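Local coordinates for protein purine nucleoside phosphorylase (Schistosoma mansoni, PDB 6B6K) that probably catalyses the phosphate-dependent cleavage of purine nucleosides such as inosine and guanosine into free base and pentose 1-phosphate, at residues G120-K125 and D217-S222; L114-A119 and M275-I280. All coordinates share one frame; numbering follows the deposited sequence.

Contact 1: G120-K125 and D217-S222; sequences GGINRK and DVVGMS. With CVG (6-methylpyridazin-3-ol), chain I; DMS (dimethyl sulfoxide), chain H.
The carbonyl oxygen of D217 is gripped by two successive amides of the facing chain: I122 N lies 2.9 Å and N123 N 3.1 Å from D217 O. Both come from the same face of the carbonyl plane, with I122 N standing 42° above it. This pair of hydrogen bonds to one oxygen closes a short antiparallel ladder in the central sheet of the phosphorylase fold, where strand 112-121 runs beside strand 218-220. Further in, G120 and V219 form a hydrogen-bonded pair, G120 N reaching V219 O at 2.9 Å and V219 N reaching G120 O at 2.9 Å. The next pair, G121 with V218, is non-hydrogen-bonded, and G121 turns its backbone bonds to N245 and S247 instead.

Glycine suits position 120 because the bound 6-methylpyridazin-3-ol lies directly against its bare backbone, the ligand N 3.4 Å from G120 N. V219 lines the same pocket, while N197 hydrogen-bonds to the ligand. On the face bearing V219, I122 meets it obliquely, CD1 of I122 lying 4.0 Å from CG1 of V219, and helix 205-213 packs against both side chains.

Beyond the strands, N123 and D217 lie side by side, their amide and carboxylate planes 34° apart. D217 OD2 accepts a hydrogen bond from the backbone N of V193, leaving OD1 to face the asparagine. N123 holds CG anti to its own nitrogen (chi1 -174°), which carries the amide alongside the carboxylate and lets both its ends work: OD1 accepts from K125 N at 2.8 Å, making an Asx turn, and ND2 gives a nearly straight bond of 3.0 Å to the anti side of D217 OD1, somewhat out of the carboxylate plane.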
loop_
_atom_site.group_PDB
_atom_site.type_symbol
_atom_site.label_atom_id
_atom_site.label_comp_id
_atom_site.label_asym_id
_atom_site.label_seq_id
_atom_site.Cartn_x
_atom_site.Cartn_y
_atom_site.Cartn_z
ATOM N N GLY A 120 5.964 5.832 18.205
ATOM C CA GLY A 120 6.361 4.660 18.990
ATOM C C GLY A 120 7.833 4.296 18.807
ATOM O O GLY A 120 8.382 4.406 17.706
ATOM N N GLY A 121 8.464 3.842 19.897
ATOM C CA GLY A 121 9.853 3.418 19.855
ATOM C C GLY A 121 9.991 1.967 19.433
ATOM O O GLY A 121 9.300 1.094 19.957
ATOM N N ILE A 122 10.901 1.711 18.488
ATOM C CA ILE A 122 11.264 0.367 18.071
ATOM C C ILE A 122 12.674 -0.005 18.550
ATOM O O ILE A 122 12.877 -1.065 19.132
ATOM C CB ILE A 122 11.131 0.212 16.533
ATOM C CG1 ILE A 122 9.713 0.581 16.021
ATOM C CG2 ILE A 122 11.523 -1.158 16.096
ATOM C CD1 ILE A 122 8.593 -0.346 16.473
ATOM N N ASN A 123 13.659 0.859 18.287
ATOM C CA ASN A 123 15.022 0.637 18.770
ATOM C C ASN A 123 15.023 0.433 20.279
ATOM O O ASN A 123 14.351 1.154 21.027
ATOM C CB ASN A 123 15.874 1.858 18.402
ATOM C CG ASN A 123 17.344 1.674 18.734
ATOM O OD1 ASN A 123 17.703 1.343 19.859
ATOM N ND2 ASN A 123 18.201 1.852 17.733
ATOM N N ARG A 124 15.826 -0.530 20.740
ATOM C CA ARG A 124 15.780 -0.890 22.152
ATOM C C ARG A 124 16.371 0.182 23.066
ATOM O O ARG A 124 16.096 0.166 24.265
ATOM C CB ARG A 124 16.421 -2.265 22.370
ATOM C CG ARG A 124 15.549 -3.397 21.813
ATOM C CD ARG A 124 16.251 -4.740 21.846
ATOM N NE ARG A 124 15.379 -5.842 21.431
ATOM C CZ ARG A 124 14.429 -6.379 22.196
ATOM N NH1 ARG A 124 14.192 -5.903 23.422
ATOM N NH2 ARG A 124 13.703 -7.389 21.728
ATOM N N LYS A 125 17.129 1.142 22.541
ATOM C CA LYS A 125 17.657 2.190 23.413
ATOM C C LYS A 125 16.679 3.346 23.639
ATOM O O LYS A 125 17.029 4.295 24.350
ATOM C CB LYS A 125 19.005 2.702 22.889
ATOM C CG LYS A 125 18.931 3.508 21.613
ATOM C CD LYS A 125 20.258 3.465 20.854
ATOM C CE LYS A 125 20.138 4.141 19.489
ATOM N NZ LYS A 125 19.573 5.516 19.586
ATOM N N ASP A 217 13.790 2.661 13.568
ATOM C CA ASP A 217 13.996 3.068 14.948
ATOM C C ASP A 217 12.732 3.575 15.642
ATOM O O ASP A 217 12.596 3.384 16.851
ATOM C CB ASP A 217 15.090 4.151 15.032
ATOM C CG ASP A 217 16.447 3.654 14.498
ATOM O OD1 ASP A 217 17.014 2.739 15.133
ATOM O OD2 ASP A 217 16.943 4.175 13.463
ATOM N N VAL A 218 11.812 4.207 14.903
ATOM C CA VAL A 218 10.558 4.747 15.433
ATOM C C VAL A 218 9.492 4.529 14.361
ATOM O O VAL A 218 9.804 4.302 13.194
ATOM C CB VAL A 218 10.642 6.251 15.807
ATOM C CG1 VAL A 218 11.833 6.526 16.730
ATOM C CG2 VAL A 218 10.761 7.134 14.606
ATOM N N VAL A 219 8.216 4.602 14.776
ATOM C CA VAL A 219 7.066 4.428 13.876
ATOM C C VAL A 219 5.984 5.471 14.199
ATOM O O VAL A 219 5.660 5.709 15.368
ATOM C CB VAL A 219 6.515 2.986 13.936
ATOM C CG1 VAL A 219 6.121 2.581 15.342
ATOM C CG2 VAL A 219 5.339 2.802 12.961
ATOM N N GLY A 220 5.421 6.098 13.153
ATOM C CA GLY A 220 4.330 7.046 13.354
ATOM C C GLY A 220 3.472 7.177 12.106
ATOM O O GLY A 220 3.753 6.566 11.061
ATOM N N MET A 221 2.435 8.023 12.214
ATOM C CA MET A 221 1.376 8.116 11.210
ATOM C C MET A 221 1.349 9.463 10.477
ATOM O O MET A 221 0.315 9.823 9.887
ATOM C CB MET A 221 0.001 7.884 11.867
ATOM C CG MET A 221 -0.173 6.602 12.614
ATOM S SD MET A 221 -1.797 6.584 13.479
ATOM C CE MET A 221 -1.533 5.188 14.558
ATOM N N SER A 222 2.428 10.233 10.531
ATOM C CA SER A 222 2.437 11.578 9.937
ATOM C C SER A 222 3.820 11.848 9.341
ATOM O O SER A 222 4.627 10.929 9.152
ATOM C CB SER A 222 2.072 12.636 10.997
ATOM O OG SER A 222 3.130 12.756 11.920
HETATM C C4 CVG I . 2.052 6.574 17.120
HETATM C C3 CVG I . 1.859 6.057 15.872
HETATM C C2 CVG I . 2.199 4.667 15.593
HETATM C C1 CVG I . 2.538 5.726 18.168
HETATM O O CVG I . 2.014 4.072 14.330
HETATM N N1 CVG I . 2.696 3.872 16.617
HETATM N N CVG I . 2.868 4.391 17.924
HETATM C C CVG I . 2.727 6.318 19.558
HETATM S S DMS H . 1.066 13.142 14.891
HETATM O O DMS H . 2.326 12.819 14.172
HETATM C C1 DMS H . 1.475 13.757 16.509
HETATM C C2 DMS H . 0.493 14.797 14.479
#

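Contact 2: L114-A119 and M275-I280; sequences LITNLA and MWFKEI. With CVG (6-methylpyridazin-3-ol), chain I.
Helix 259-283 covers one face of the central alpha/beta sheet here, F277 and I280 meeting L114 and T116 of strand 112-121. The local axes of 114-119 and 275-280 run almost antiparallel, at 168°, and come within 11.0 Å of each other. That spacing is bridged by apolar side chains, with no hydrogen bond between the two segments.

F277 carries most of the contact. Its ring reaches down from the helix while T116 rises from the opposite direction, and the methyl CG2 of T116 comes to 3.3 Å from F277 CZ, a close approach that meets the ring obliquely at its far end. L114, two residues back on the same face of the strand, sets its CB 3.9 Å from F277 CE1. One turn along the helix, I280 adds a looser contact, its CG2 lying 4.2 Å from L114 CD1; its other branch, CD1, sits over one face of the F277 ring, offset toward the rim. A flat phenyl fills the distance to the strand, and branched aliphatic groups fit around it.

Threonine serves both environments at position 116. With chi1 at 62°, OG1 stands between the backbone N and the carbonyl carbon and CG2 lies anti to that carbon, giving the methyl to the phenylalanine while the buried hydroxyl is hydrogen-bonded to G34.

Around this contact, L114 and F277 also touch L238 and V240, respectively, of the parallel strand 236-246, whereas I280 and W276 pack on helix 170-182, so helix 259-283 packs against that helix as well as the sheet.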
loop_
_atom_site.group_PDB
_atom_site.type_symbol
_atom_site.label_atom_id
_atom_site.label_comp_id
_atom_site.label_asym_id
_atom_site.label_seq_id
_atom_site.Cartn_x
_atom_site.Cartn_y
_atom_site.Cartn_z
ATOM N N LEU A 114 10.110 23.202 10.109
ATOM C CA LEU A 114 10.393 22.490 11.355
ATOM C C LEU A 114 9.148 21.703 11.749
ATOM O O LEU A 114 8.055 22.271 11.762
ATOM C CB LEU A 114 10.735 23.507 12.457
ATOM C CG LEU A 114 11.819 24.565 12.174
ATOM C CD1 LEU A 114 11.989 25.521 13.366
ATOM C CD2 LEU A 114 13.154 23.905 11.858
ATOM N N ILE A 115 9.302 20.399 12.041
ATOM C CA ILE A 115 8.168 19.501 12.294
ATOM C C ILE A 115 8.382 18.698 13.576
ATOM O O ILE A 115 9.493 18.225 13.846
ATOM C CB ILE A 115 7.991 18.533 11.107
ATOM C CG1 ILE A 115 7.857 19.289 9.796
ATOM C CG2 ILE A 115 6.747 17.666 11.287
ATOM C CD1 ILE A 115 7.863 18.387 8.531
ATOM N N THR A 116 7.313 18.559 14.389
ATOM C CA THR A 116 7.313 17.607 15.499
ATOM C C THR A 116 6.171 16.596 15.341
ATOM O O THR A 116 5.148 16.882 14.708
ATOM C CB THR A 116 7.244 18.295 16.876
ATOM O OG1 THR A 116 6.028 19.052 17.014
ATOM C CG2 THR A 116 8.446 19.223 17.094
ATOM N N ASN A 117 6.345 15.413 15.945
ATOM C CA ASN A 117 5.328 14.367 15.955
ATOM C C ASN A 117 5.470 13.503 17.210
ATOM O O ASN A 117 6.484 13.560 17.925
ATOM C CB ASN A 117 5.355 13.501 14.675
ATOM C CG ASN A 117 6.637 12.715 14.525
ATOM O OD1 ASN A 117 6.971 11.885 15.355
ATOM N ND2 ASN A 117 7.356 12.949 13.434
ATOM N N LEU A 118 4.428 12.704 17.478
ATOM C CA LEU A 118 4.467 11.654 18.491
ATOM C C LEU A 118 4.604 10.298 17.795
ATOM O O LEU A 118 3.927 10.023 16.791
ATOM C CB LEU A 118 3.204 11.678 19.356
ATOM C CG LEU A 118 3.208 12.760 20.448
ATOM C CD1 LEU A 118 1.815 13.253 20.676
ATOM C CD2 LEU A 118 3.782 12.175 21.702
ATOM N N ALA A 119 5.498 9.454 18.307
ATOM C CA ALA A 119 5.824 8.188 17.658
ATOM C C ALA A 119 6.074 7.079 18.679
ATOM O O ALA A 119 6.352 7.341 19.861
ATOM C CB ALA A 119 7.091 8.331 16.820
ATOM N N MET A 275 10.531 25.407 24.481
ATOM C CA MET A 275 11.757 26.177 24.689
ATOM C C MET A 275 12.810 25.829 23.633
ATOM O O MET A 275 13.437 26.720 23.047
ATOM C CB MET A 275 12.293 25.912 26.089
ATOM C CG MET A 275 13.401 26.844 26.465
ATOM S SD MET A 275 14.554 25.976 27.500
ATOM C CE MET A 275 15.270 24.847 26.308
ATOM N N TRP A 276 13.017 24.530 23.386
ATOM C CA TRP A 276 13.996 24.068 22.398
ATOM C C TRP A 276 13.715 24.656 21.020
ATOM O O TRP A 276 14.614 25.219 20.374
ATOM C CB TRP A 276 13.909 22.543 22.328
ATOM C CG TRP A 276 15.035 21.802 21.646
ATOM C CD1 TRP A 276 16.267 22.287 21.269
ATOM C CD2 TRP A 276 15.021 20.417 21.295
ATOM N NE1 TRP A 276 17.016 21.267 20.707
ATOM C CE2 TRP A 276 16.268 20.116 20.709
ATOM C CE3 TRP A 276 14.071 19.394 21.427
ATOM C CZ2 TRP A 276 16.584 18.834 20.247
ATOM C CZ3 TRP A 276 14.383 18.123 20.954
ATOM C CH2 TRP A 276 15.633 17.855 20.382
ATOM N N PHE A 277 12.475 24.522 20.539
ATOM C CA PHE A 277 12.146 25.025 19.203
ATOM C C PHE A 277 12.208 26.549 19.126
ATOM O O PHE A 277 12.568 27.094 18.074
ATOM C CB PHE A 277 10.814 24.450 18.699
ATOM C CG PHE A 277 10.981 23.139 17.963
ATOM C CD1 PHE A 277 10.615 23.012 16.640
ATOM C CD2 PHE A 277 11.565 22.057 18.596
ATOM C CE1 PHE A 277 10.791 21.807 15.960
ATOM C CE2 PHE A 277 11.765 20.853 17.910
ATOM C CZ PHE A 277 11.380 20.746 16.603
ATOM N N LYS A 278 11.870 27.258 20.210
ATOM C CA LYS A 278 12.050 28.712 20.210
ATOM C C LYS A 278 13.505 29.073 19.928
ATOM O O LYS A 278 13.791 29.981 19.130
ATOM C CB LYS A 278 11.574 29.323 21.539
ATOM C CG LYS A 278 11.717 30.850 21.645
ATOM C CD LYS A 278 11.114 31.387 22.937
ATOM C CE LYS A 278 11.279 32.885 23.053
ATOM N NZ LYS A 278 10.704 33.391 24.331
ATOM N N GLU A 279 14.441 28.371 20.576
ATOM C CA GLU A 279 15.860 28.671 20.409
ATOM C C GLU A 279 16.352 28.243 19.030
ATOM O O GLU A 279 17.164 28.950 18.420
ATOM C CB GLU A 279 16.670 28.009 21.519
ATOM C CG GLU A 279 18.157 28.312 21.503
ATOM C CD GLU A 279 18.501 29.764 21.815
ATOM O OE1 GLU A 279 17.600 30.573 22.114
ATOM O OE2 GLU A 279 19.698 30.103 21.746
ATOM N N ILE A 280 15.874 27.094 18.520
ATOM C CA ILE A 280 16.237 26.665 17.161
ATOM C C ILE A 280 15.876 27.759 16.155
ATOM O O ILE A 280 16.707 28.171 15.334
ATOM C CB ILE A 280 15.562 25.323 16.804
ATOM C CG1 ILE A 280 16.173 24.174 17.614
ATOM C CG2 ILE A 280 15.712 25.024 15.293
ATOM C CD1 ILE A 280 15.364 22.846 17.573
HETATM C C4 CVG I . 2.052 6.574 17.120
HETATM C C3 CVG I . 1.859 6.057 15.872
HETATM C C2 CVG I . 2.199 4.667 15.593
HETATM C C1 CVG I . 2.538 5.726 18.168
HETATM O O CVG I . 2.014 4.072 14.330
HETATM N N1 CVG I . 2.696 3.872 16.617
HETATM N N CVG I . 2.868 4.391 17.924
HETATM C C CVG I . 2.727 6.318 19.558
#

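Strand 112-121 supplies the first segment of both contacts. The chain passes through 114-119 and runs straight on into 120-125, then travels 91 residues before 217-222 returns to close contact 1 within the sheet. It continues through strand 236-246 into the long C-terminal helix, where 275-280 comes back over the beginning of the same strand and closes contact 2. The smaller loop thus lies wholly within the larger. Contact 1 joins strand to strand at the ligand end, contact 2 strand to helix about 17 Å away between centres. Where they meet, A119 CB lies 3.3 Å from V219 O, and both border the bound pyridazinol.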